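Uncharacterized protein aq_328 (Aquifex aeolicus, PDB 1R4V) is of unknown function but adopts an all-alpha histone fold, and may take part in protein heterodimerization. Local coordinates at residues 57-62 against 165-170; 148-153 against 161-166. All coordinates share one frame; numbering follows the deposited sequence.

Overall arrangement
Both contacts are made by the last helix of the chain, 157-168, which packs against two other helices of the histone fold. Contact 1 joins its C-terminal end to the end of helix 46-62, more than a hundred residues earlier in sequence. Contact 2 joins its middle to the end of helix 131-149, its direct predecessor. The segments share Gln165 and Ile166, and the contact centres lie about 13 Å apart. Contact 1 is nearer the middle of the molecule, about 9 Å from the chain centre to its own, against about 15 Å for contact 2. A zinc ion sits beside contact 2, bound by Glu161 (OE1 to zinc 2.1 Å) and Glu158 of the same helix.

Contact 1: residues 57-62 against 165-170; sequences KAAFGK and QIVDKV
Lys62 and Asp168 meet because the lysine chain leaves its helix with CG turned away from the carbonyl carbon (chi1 -73°) and kinks at its CG-CD bond, while Asp168 holds its CG on the far side from its own N. The two side chains run nearly perpendicular to each other. Lys62 NZ donates to the main-chain Asp168 O at 2.6 Å and forms a salt bridge with Asp168 OD1 at 2.7 Å. NZ comes to OD1 from above the carboxylate plane, 65° out of it, and reaches the backbone carbonyl from a direction tilted 23° out of that group's own plane. The contact thus ties together the C-terminal ends of helices 46-62 and 157-168, distant in sequence but adjacent in this histone fold. Phe171 O, just beyond the segment, accepts a third hydrogen bond from Lys62 NZ. Two carbonyls at and just past the end of helix 157-168, together with the carboxylate, would be expected to favour the charged form of the lysine. Deeper in, the methyl of Ala59 approaches the CG1 branch of Val167 at 4.4 Å, CB to CG1, a loose apolar touch between two buried residues. Phe60, next in sequence to Ala59, stacks on Phe115 and makes an edge-to-face contact with Tyr131.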
loop_
_atom_site.group_PDB
_atom_site.type_symbol
_atom_site.label_atom_id
_atom_site.label_comp_id
_atom_site.label_asym_id
_atom_site.label_seq_id
_atom_site.Cartn_x
_atom_site.Cartn_y
_atom_site.Cartn_z
ATOM N N LYS A 57 -2.911 4.056 1.578
ATOM C CA LYS A 57 -3.610 4.084 2.849
ATOM C C LYS A 57 -5.105 3.908 2.655
ATOM O O LYS A 57 -5.736 3.182 3.434
ATOM C CB LYS A 57 -3.321 5.411 3.553
ATOM C CG LYS A 57 -3.994 5.658 4.906
ATOM C CD LYS A 57 -3.633 7.085 5.411
ATOM C CE LYS A 57 -4.244 7.342 6.783
ATOM N NZ LYS A 57 -3.783 8.613 7.426
ATOM N N ALA A 58 -5.683 4.598 1.677
ATOM C CA ALA A 58 -7.106 4.404 1.314
ATOM C C ALA A 58 -7.474 2.951 0.950
ATOM O O ALA A 58 -8.428 2.375 1.472
ATOM C CB ALA A 58 -7.499 5.356 0.200
ATOM N N ALA A 59 -6.686 2.361 0.063
ATOM C CA ALA A 59 -6.838 0.998 -0.386
ATOM C C ALA A 59 -6.724 0.018 0.785
ATOM O O ALA A 59 -7.534 -0.914 0.890
ATOM C CB ALA A 59 -5.816 0.669 -1.451
ATOM N N PHE A 60 -5.768 0.256 1.680
ATOM C CA PHE A 60 -5.538 -0.566 2.868
ATOM C C PHE A 60 -6.807 -0.569 3.712
ATOM O O PHE A 60 -7.250 -1.621 4.175
ATOM C CB PHE A 60 -4.336 -0.028 3.680
ATOM C CG PHE A 60 -3.611 -1.052 4.511
ATOM C CD1 PHE A 60 -2.260 -0.863 4.779
ATOM C CD2 PHE A 60 -4.223 -2.183 5.024
ATOM C CE1 PHE A 60 -1.556 -1.771 5.540
ATOM C CE2 PHE A 60 -3.521 -3.093 5.790
ATOM C CZ PHE A 60 -2.191 -2.892 6.048
ATOM N N GLY A 61 -7.413 0.602 3.915
ATOM C CA GLY A 61 -8.664 0.709 4.655
ATOM C C GLY A 61 -9.783 -0.098 4.007
ATOM O O GLY A 61 -10.577 -0.729 4.704
ATOM N N LYS A 62 -9.860 -0.067 2.678
ATOM C CA LYS A 62 -10.835 -0.847 1.893
ATOM C C LYS A 62 -10.686 -2.357 2.034
ATOM O O LYS A 62 -11.660 -3.109 1.886
ATOM C CB LYS A 62 -10.809 -0.445 0.423
ATOM C CG LYS A 62 -11.445 0.892 0.222
ATOM C CD LYS A 62 -11.566 1.267 -1.255
ATOM C CE LYS A 62 -13.021 1.233 -1.711
ATOM N NZ LYS A 62 -13.198 1.659 -3.128
ATOM N N GLN A 165 -7.930 7.295 -8.314
ATOM C CA GLN A 165 -9.306 7.082 -8.748
ATOM C C GLN A 165 -9.541 5.689 -9.298
ATOM O O GLN A 165 -10.514 5.022 -8.935
ATOM C CB GLN A 165 -9.695 8.087 -9.822
ATOM C CG GLN A 165 -9.933 9.478 -9.289
ATOM C CD GLN A 165 -10.512 10.444 -10.333
ATOM O OE1 GLN A 165 -11.704 10.751 -10.272
ATOM N NE2 GLN A 165 -9.695 10.893 -11.295
ATOM N N ILE A 166 -8.677 5.226 -10.193
ATOM C CA ILE A 166 -8.902 3.914 -10.793
ATOM C C ILE A 166 -8.568 2.781 -9.843
ATOM O O ILE A 166 -9.179 1.729 -9.933
ATOM C CB ILE A 166 -8.262 3.741 -12.186
ATOM C CG1 ILE A 166 -6.750 3.781 -12.136
ATOM C CG2 ILE A 166 -8.815 4.799 -13.146
ATOM C CD1 ILE A 166 -6.123 3.630 -13.513
ATOM N N VAL A 167 -7.625 2.993 -8.933
ATOM C CA VAL A 167 -7.335 2.019 -7.896
ATOM C C VAL A 167 -8.539 1.860 -6.976
ATOM O O VAL A 167 -8.933 0.742 -6.661
ATOM C CB VAL A 167 -6.091 2.413 -7.096
ATOM C CG1 VAL A 167 -6.018 1.692 -5.765
ATOM C CG2 VAL A 167 -4.862 2.135 -7.946
ATOM N N ASP A 168 -9.121 2.971 -6.551
ATOM C CA ASP A 168 -10.310 2.950 -5.696
ATOM C C ASP A 168 -11.431 2.056 -6.269
ATOM O O ASP A 168 -12.135 1.412 -5.497
ATOM C CB ASP A 168 -10.757 4.391 -5.405
ATOM C CG ASP A 168 -12.129 4.471 -4.753
ATOM O OD1 ASP A 168 -12.230 4.181 -3.539
ATOM O OD2 ASP A 168 -13.146 4.809 -5.393
ATOM N N LYS A 169 -11.579 1.990 -7.589
ATOM C CA LYS A 169 -12.563 1.152 -8.278
ATOM C C LYS A 169 -12.247 -0.355 -8.437
ATOM O O LYS A 169 -13.059 -1.104 -8.995
ATOM C CB LYS A 169 -12.852 1.761 -9.648
ATOM C CG LYS A 169 -13.442 3.153 -9.581
ATOM C CD LYS A 169 -14.901 3.070 -9.158
ATOM C CE LYS A 169 -15.561 4.423 -8.924
ATOM N NZ LYS A 169 -17.034 4.226 -8.713
ATOM N N VAL A 170 -11.106 -0.823 -7.955
ATOM C CA VAL A 170 -10.831 -2.264 -7.856
ATOM C C VAL A 170 -10.695 -2.710 -6.405
ATOM O O VAL A 170 -10.437 -3.881 -6.155
ATOM C CB VAL A 170 -9.586 -2.703 -8.668
ATOM C CG1 VAL A 170 -9.830 -2.427 -10.154
ATOM C CG2 VAL A 170 -8.319 -2.033 -8.168
#

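Contact 2: residues 148-153 against 161-166; sequences KATGER and EFVAQI. With ZN (zinc ion), chain B.
Ala149 directs its methyl at helix 157-168, where two side chains one turn apart receive it. Its CB lies 3.7 Å from Ile166 CD1 and 4.0 Å from Phe162 CE2, the ring being approached obliquely. Ile166 tucks CG1 over its own backbone, flanked by N and C (chi1 66°), and then runs straight on, which carries CD1 out to the alanine. A second apolar touch pairs methyls: Thr150 CG2 and Val163 CG2 are 3.6 Å apart, and the buried valine also packs on Val145 and Ile146 of helix 131-149.

The polar groups of Thr150 and Glu152 find partners close by in sequence. Thr150 OG1 hydrogen-bonds to Ile146 O, one turn back, and receives a weak bond from Glu152 N at 3.4 Å. Gly151, with positive phi (73°), is where the chain leaves the helical conformation, and Glu152 OE1 accepts a hydrogen bond from Ser156 N, bridging the loop that leads into helix 157-168. A long helix, a loop and a shorter helix in this order are consistent with part of a histone fold.

Metal coordination occupies another side of the shorter helix. Glu161 OE1, 2.1 Å from the zinc ion, is the main ligand from this residue; its OE2, at 2.8 Å from the metal, is at most a weak second one. Glu158 OE2 is the other protein ligand. The positive metal would be expected to keep both carboxylates ionised.

Both protein ligands belong to helix 157-168. The ion therefore ties side chains of one helix and does not bridge 148-153 to 161-166, whose hold on each other rests on methyl, ring and branched aliphatic contacts.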
loop_
_atom_site.group_PDB
_atom_site.type_symbol
_atom_site.label_atom_id
_atom_site.label_comp_id
_atom_site.label_asym_id
_atom_site.label_seq_id
_atom_site.Cartn_x
_atom_site.Cartn_y
_atom_site.Cartn_z
ATOM N N LYS A 148 0.924 1.523 -16.367
ATOM C CA LYS A 148 -0.132 1.220 -17.332
ATOM C C LYS A 148 -1.151 2.336 -17.564
ATOM O O LYS A 148 -1.888 2.291 -18.546
ATOM C CB LYS A 148 -0.848 -0.050 -16.892
ATOM C CG LYS A 148 -0.017 -1.258 -17.236
ATOM C CD LYS A 148 -0.350 -2.465 -16.435
ATOM C CE LYS A 148 0.582 -3.581 -16.890
ATOM N NZ LYS A 148 0.348 -4.780 -16.096
ATOM N N ALA A 149 -1.206 3.341 -16.705
ATOM C CA ALA A 149 -2.224 4.394 -16.827
ATOM C C ALA A 149 -1.733 5.820 -17.093
ATOM O O ALA A 149 -2.469 6.578 -17.695
ATOM C CB ALA A 149 -3.121 4.391 -15.612
ATOM N N THR A 150 -0.532 6.207 -16.677
ATOM C CA THR A 150 -0.155 7.614 -16.717
ATOM C C THR A 150 0.465 8.069 -18.024
ATOM O O THR A 150 0.231 9.214 -18.402
ATOM C CB THR A 150 0.808 8.016 -15.571
ATOM O OG1 THR A 150 2.062 7.340 -15.667
ATOM C CG2 THR A 150 0.247 7.633 -14.217
ATOM N N GLY A 151 1.256 7.221 -18.685
ATOM C CA GLY A 151 2.005 7.611 -19.886
ATOM C C GLY A 151 3.210 8.511 -19.667
ATOM O O GLY A 151 3.813 9.004 -20.625
ATOM N N GLU A 152 3.567 8.709 -18.404
ATOM C CA GLU A 152 4.616 9.615 -17.963
ATOM C C GLU A 152 5.609 8.845 -17.073
ATOM O O GLU A 152 5.200 8.269 -16.070
ATOM C CB GLU A 152 3.976 10.749 -17.152
ATOM C CG GLU A 152 3.081 11.681 -17.959
ATOM C CD GLU A 152 2.042 12.477 -17.168
ATOM O OE1 GLU A 152 2.101 12.558 -15.921
ATOM O OE2 GLU A 152 1.120 13.033 -17.830
ATOM N N ARG A 153 6.890 8.802 -17.423
ATOM C CA ARG A 153 7.908 8.255 -16.526
ATOM C C ARG A 153 7.952 9.023 -15.199
ATOM O O ARG A 153 8.217 8.431 -14.146
ATOM C CB ARG A 153 9.277 8.327 -17.202
ATOM C CG ARG A 153 10.408 7.822 -16.340
ATOM C CD ARG A 153 11.798 8.030 -16.909
ATOM N NE ARG A 153 12.783 7.824 -15.843
ATOM C CZ ARG A 153 13.246 6.641 -15.443
ATOM N NH1 ARG A 153 12.838 5.503 -16.013
ATOM N NH2 ARG A 153 14.134 6.596 -14.453
ATOM N N GLU A 161 -3.445 11.580 -9.274
ATOM C CA GLU A 161 -4.845 11.680 -8.876
ATOM C C GLU A 161 -5.719 10.725 -9.666
ATOM O O GLU A 161 -6.631 10.103 -9.108
ATOM C CB GLU A 161 -5.355 13.116 -9.000
ATOM C CG GLU A 161 -4.732 14.065 -7.986
ATOM C CD GLU A 161 -5.188 15.505 -8.192
ATOM O OE1 GLU A 161 -6.346 15.726 -8.501
ATOM O OE2 GLU A 161 -4.381 16.441 -8.071
ATOM N N PHE A 162 -5.446 10.575 -10.954
ATOM C CA PHE A 162 -6.144 9.578 -11.768
ATOM C C PHE A 162 -5.847 8.125 -11.363
ATOM O O PHE A 162 -6.747 7.302 -11.322
ATOM C CB PHE A 162 -5.783 9.797 -13.233
ATOM C CG PHE A 162 -6.389 8.784 -14.176
ATOM C CD1 PHE A 162 -7.763 8.700 -14.343
ATOM C CD2 PHE A 162 -5.579 7.930 -14.921
ATOM C CE1 PHE A 162 -8.320 7.782 -15.223
ATOM C CE2 PHE A 162 -6.130 7.006 -15.810
ATOM C CZ PHE A 162 -7.510 6.941 -15.959
ATOM N N VAL A 163 -4.596 7.796 -11.056
ATOM C CA VAL A 163 -4.234 6.467 -10.541
ATOM C C VAL A 163 -5.027 6.143 -9.267
ATOM O O VAL A 163 -5.617 5.075 -9.176
ATOM C CB VAL A 163 -2.696 6.326 -10.322
ATOM C CG1 VAL A 163 -2.303 5.095 -9.512
ATOM C CG2 VAL A 163 -1.962 6.294 -11.661
ATOM N N ALA A 164 -5.066 7.056 -8.305
ATOM C CA ALA A 164 -5.853 6.860 -7.097
ATOM C C ALA A 164 -7.340 6.583 -7.357
ATOM O O ALA A 164 -7.921 5.731 -6.676
ATOM C CB ALA A 164 -5.728 8.038 -6.165
ATOM N N GLN A 165 -7.930 7.295 -8.314
ATOM C CA GLN A 165 -9.306 7.082 -8.748
ATOM C C GLN A 165 -9.541 5.689 -9.298
ATOM O O GLN A 165 -10.514 5.022 -8.935
ATOM C CB GLN A 165 -9.695 8.087 -9.822
ATOM C CG GLN A 165 -9.933 9.478 -9.289
ATOM C CD GLN A 165 -10.512 10.444 -10.333
ATOM O OE1 GLN A 165 -11.704 10.751 -10.272
ATOM N NE2 GLN A 165 -9.695 10.893 -11.295
ATOM N N ILE A 166 -8.677 5.226 -10.193
ATOM C CA ILE A 166 -8.902 3.914 -10.793
ATOM C C ILE A 166 -8.568 2.781 -9.843
ATOM O O ILE A 166 -9.179 1.729 -9.933
ATOM C CB ILE A 166 -8.262 3.741 -12.186
ATOM C CG1 ILE A 166 -6.750 3.781 -12.136
ATOM C CG2 ILE A 166 -8.815 4.799 -13.146
ATOM C CD1 ILE A 166 -6.123 3.630 -13.513
HETATM ZN ZN ZN B . -6.514 17.629 -9.390
#